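Local coordinates for protein prephenate dehydratase:Amino acid-binding ACT (Brucella abortus, PDB 6VH5) that probably converts prephenate to phenylpyruvate, with loss of water and carbon dioxide, in phenylalanine biosynthesis, and binds phenylalanine at its ACT domain, at residues A[217-223]-A[259-265]. Sequence-based numbering, arbitrary orientation.
Sequences TTFVFRV and TQFYADI. With PHE (phenylalanine), chain J.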
# COMPACT_ATOMS: atom_id res chain seq x y z
N THR A 217 17.62 -2.49 -12.58
CA THR A 217 16.79 -1.96 -13.64
C THR A 217 15.34 -2.23 -13.29
O THR A 217 14.98 -3.37 -12.98
CB THR A 217 17.15 -2.55 -15.01
OG1 THR A 217 18.44 -2.07 -15.41
CG2 THR A 217 16.13 -2.12 -16.07
N THR A 218 14.53 -1.18 -13.29
CA THR A 218 13.11 -1.29 -12.98
C THR A 218 12.34 -0.97 -14.25
O THR A 218 12.66 -0.01 -14.95
CB THR A 218 12.71 -0.33 -11.85
OG1 THR A 218 13.34 -0.73 -10.62
CG2 THR A 218 11.20 -0.32 -11.66
N PHE A 219 11.34 -1.80 -14.55
CA PHE A 219 10.56 -1.61 -15.76
C PHE A 219 9.15 -2.13 -15.55
O PHE A 219 8.88 -2.91 -14.63
CB PHE A 219 11.21 -2.31 -16.96
CG PHE A 219 11.39 -3.80 -16.79
CD1 PHE A 219 10.44 -4.69 -17.26
CD2 PHE A 219 12.52 -4.31 -16.17
CE1 PHE A 219 10.61 -6.06 -17.11
CE2 PHE A 219 12.70 -5.67 -16.01
CZ PHE A 219 11.74 -6.55 -16.48
N VAL A 220 8.25 -1.70 -16.43
CA VAL A 220 6.89 -2.22 -16.50
C VAL A 220 6.70 -2.82 -17.89
O VAL A 220 7.36 -2.43 -18.85
CB VAL A 220 5.82 -1.14 -16.22
CG1 VAL A 220 5.87 -0.72 -14.77
CG2 VAL A 220 6.00 0.08 -17.14
N PHE A 221 5.76 -3.76 -17.98
CA PHE A 221 5.39 -4.38 -19.25
C PHE A 221 3.99 -4.95 -19.11
O PHE A 221 3.52 -5.22 -18.00
CB PHE A 221 6.38 -5.48 -19.66
CG PHE A 221 6.48 -6.64 -18.68
CD1 PHE A 221 5.64 -7.74 -18.79
CD2 PHE A 221 7.39 -6.62 -17.64
CE1 PHE A 221 5.71 -8.79 -17.89
CE2 PHE A 221 7.48 -7.68 -16.73
CZ PHE A 221 6.64 -8.75 -16.85
N ARG A 222 3.33 -5.12 -20.25
CA ARG A 222 1.97 -5.67 -20.30
C ARG A 222 1.92 -7.00 -21.04
O ARG A 222 2.58 -7.18 -22.07
CB ARG A 222 1.02 -4.67 -20.97
CG ARG A 222 0.85 -3.42 -20.14
CD ARG A 222 0.19 -2.33 -20.91
NE ARG A 222 0.14 -1.11 -20.10
CZ ARG A 222 -0.82 -0.21 -20.19
NH1 ARG A 222 -1.82 -0.40 -21.04
NH2 ARG A 222 -0.80 0.87 -19.41
N VAL A 223 1.09 -7.92 -20.53
CA VAL A 223 0.75 -9.16 -21.23
C VAL A 223 -0.76 -9.33 -21.22
O VAL A 223 -1.49 -8.68 -20.48
CB VAL A 223 1.42 -10.41 -20.61
CG1 VAL A 223 2.92 -10.35 -20.76
CG2 VAL A 223 1.00 -10.60 -19.15
N THR A 259 -2.89 -7.39 -18.25
CA THR A 259 -2.26 -7.22 -16.95
C THR A 259 -0.96 -6.45 -17.10
O THR A 259 -0.18 -6.73 -18.02
CB THR A 259 -1.99 -8.57 -16.27
OG1 THR A 259 -3.12 -9.42 -16.45
CG2 THR A 259 -1.75 -8.36 -14.76
N GLN A 260 -0.71 -5.51 -16.20
CA GLN A 260 0.57 -4.82 -16.18
C GLN A 260 1.41 -5.32 -15.00
O GLN A 260 0.88 -5.65 -13.94
CB GLN A 260 0.40 -3.30 -16.10
CG GLN A 260 1.71 -2.55 -16.33
CD GLN A 260 1.50 -1.08 -16.61
OE1 GLN A 260 0.88 -0.71 -17.60
NE2 GLN A 260 2.04 -0.23 -15.74
N PHE A 261 2.72 -5.37 -15.21
CA PHE A 261 3.66 -5.87 -14.21
C PHE A 261 4.71 -4.81 -13.94
O PHE A 261 5.16 -4.11 -14.85
CB PHE A 261 4.36 -7.18 -14.66
CG PHE A 261 3.49 -8.41 -14.53
CD1 PHE A 261 3.51 -9.17 -13.36
CD2 PHE A 261 2.62 -8.78 -15.56
CE1 PHE A 261 2.69 -10.28 -13.21
CE2 PHE A 261 1.80 -9.89 -15.42
CZ PHE A 261 1.83 -10.65 -14.24
N TYR A 262 5.09 -4.70 -12.67
CA TYR A 262 6.17 -3.84 -12.22
C TYR A 262 7.29 -4.75 -11.76
O TYR A 262 7.06 -5.66 -10.97
CB TYR A 262 5.68 -2.91 -11.10
CG TYR A 262 6.68 -1.91 -10.56
CD1 TYR A 262 6.58 -0.56 -10.89
CD2 TYR A 262 7.67 -2.30 -9.67
CE1 TYR A 262 7.48 0.38 -10.37
CE2 TYR A 262 8.59 -1.39 -9.15
CZ TYR A 262 8.49 -0.05 -9.51
OH TYR A 262 9.40 0.85 -8.99
N ALA A 263 8.51 -4.51 -12.25
CA ALA A 263 9.58 -5.46 -12.00
C ALA A 263 10.92 -4.75 -11.78
O ALA A 263 11.19 -3.71 -12.39
CB ALA A 263 9.72 -6.44 -13.17
N ASP A 264 11.72 -5.33 -10.89
CA ASP A 264 13.13 -4.98 -10.71
C ASP A 264 13.96 -6.20 -11.06
O ASP A 264 13.63 -7.32 -10.64
CB ASP A 264 13.44 -4.58 -9.26
CG ASP A 264 12.67 -3.34 -8.76
OD1 ASP A 264 11.94 -2.68 -9.53
OD2 ASP A 264 12.83 -3.04 -7.56
N ILE A 265 15.03 -6.01 -11.84
CA ILE A 265 16.03 -7.06 -12.05
C ILE A 265 17.39 -6.49 -11.63
O ILE A 265 17.60 -5.27 -11.58
CB ILE A 265 16.10 -7.58 -13.51
CG1 ILE A 265 16.44 -6.44 -14.46
CG2 ILE A 265 14.80 -8.27 -13.95
CD1 ILE A 265 16.50 -6.86 -15.89
N PHE J . -2.85 -14.28 -16.36
CA PHE J . -1.56 -14.36 -17.03
C PHE J . -0.86 -15.70 -16.80
O PHE J . 0.31 -15.85 -17.16
CB PHE J . -0.65 -13.22 -16.57
CG PHE J . -0.65 -13.00 -15.08
CD1 PHE J . -1.38 -11.96 -14.52
CD2 PHE J . 0.10 -13.80 -14.24
CE1 PHE J . -1.38 -11.74 -13.14
CE2 PHE J . 0.11 -13.59 -12.87
CZ PHE J . -0.64 -12.55 -12.32
OXT PHE J . -1.44 -16.64 -16.25
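Phe221 and Phe261 pair across an antiparallel pairing between the two central strands of the four-stranded ACT-domain sheet, 215-224 and 258-266, and are one of its hydrogen-bonded pairs. Eight backbone hydrogen bonds, two for each of the pairs Thr217–Ile265, Phe219–Ala263, Phe221–Phe261 and Val223–Thr259, hold the register. These four pairs make up the face against which helix 229-240 packs, and their largely apolar character suits that burial. The Phe221 ring leans across the neighbouring strand because its CG sits between backbone N and carbonyl carbon (chi1 61°), and CZ lies 3.5 Å from Phe261 CB, which rests over one ring face. The two rings are near parallel but slid apart, with little overlap. Phe219 repeats the lean over the smaller Ala263, whose CB lies over one face of the ring, a CH-pi contact, 3.9 Å from Phe219 CZ, while Ile265 CG2 meets the ring's edge.

The other face is more polar. Thr218 OG1 donates to Asp264 OD1 at 2.6 Å, approaching from above the carboxylate plane; the same hydroxyl is also hydrogen-bonded to Tyr294 OH on neighbouring strand 286-295, and Asp264 OD2 forms a salt bridge with Arg195. Arg222, partly exposed, extends from CG to NE and points NE at Gln260 OE1 (2.6 Å) in the amide carbonyl plane, though the N-H is bent to 132°; NH2 adds a weak bond to this oxygen.

At the Thr259 end the apolar face reaches bound phenylalanine, whose CD1 is 3.5 Å from Phe261 CZ and 3.6 Å from Thr259 CG2. Gln251 takes up Thr259 OG1. The chemistry thus divides the work: backbone bonds set the register, apolar side chains fill the helix-covered face, and the Phe261 ring and Thr259 methyl meet the ligand ring.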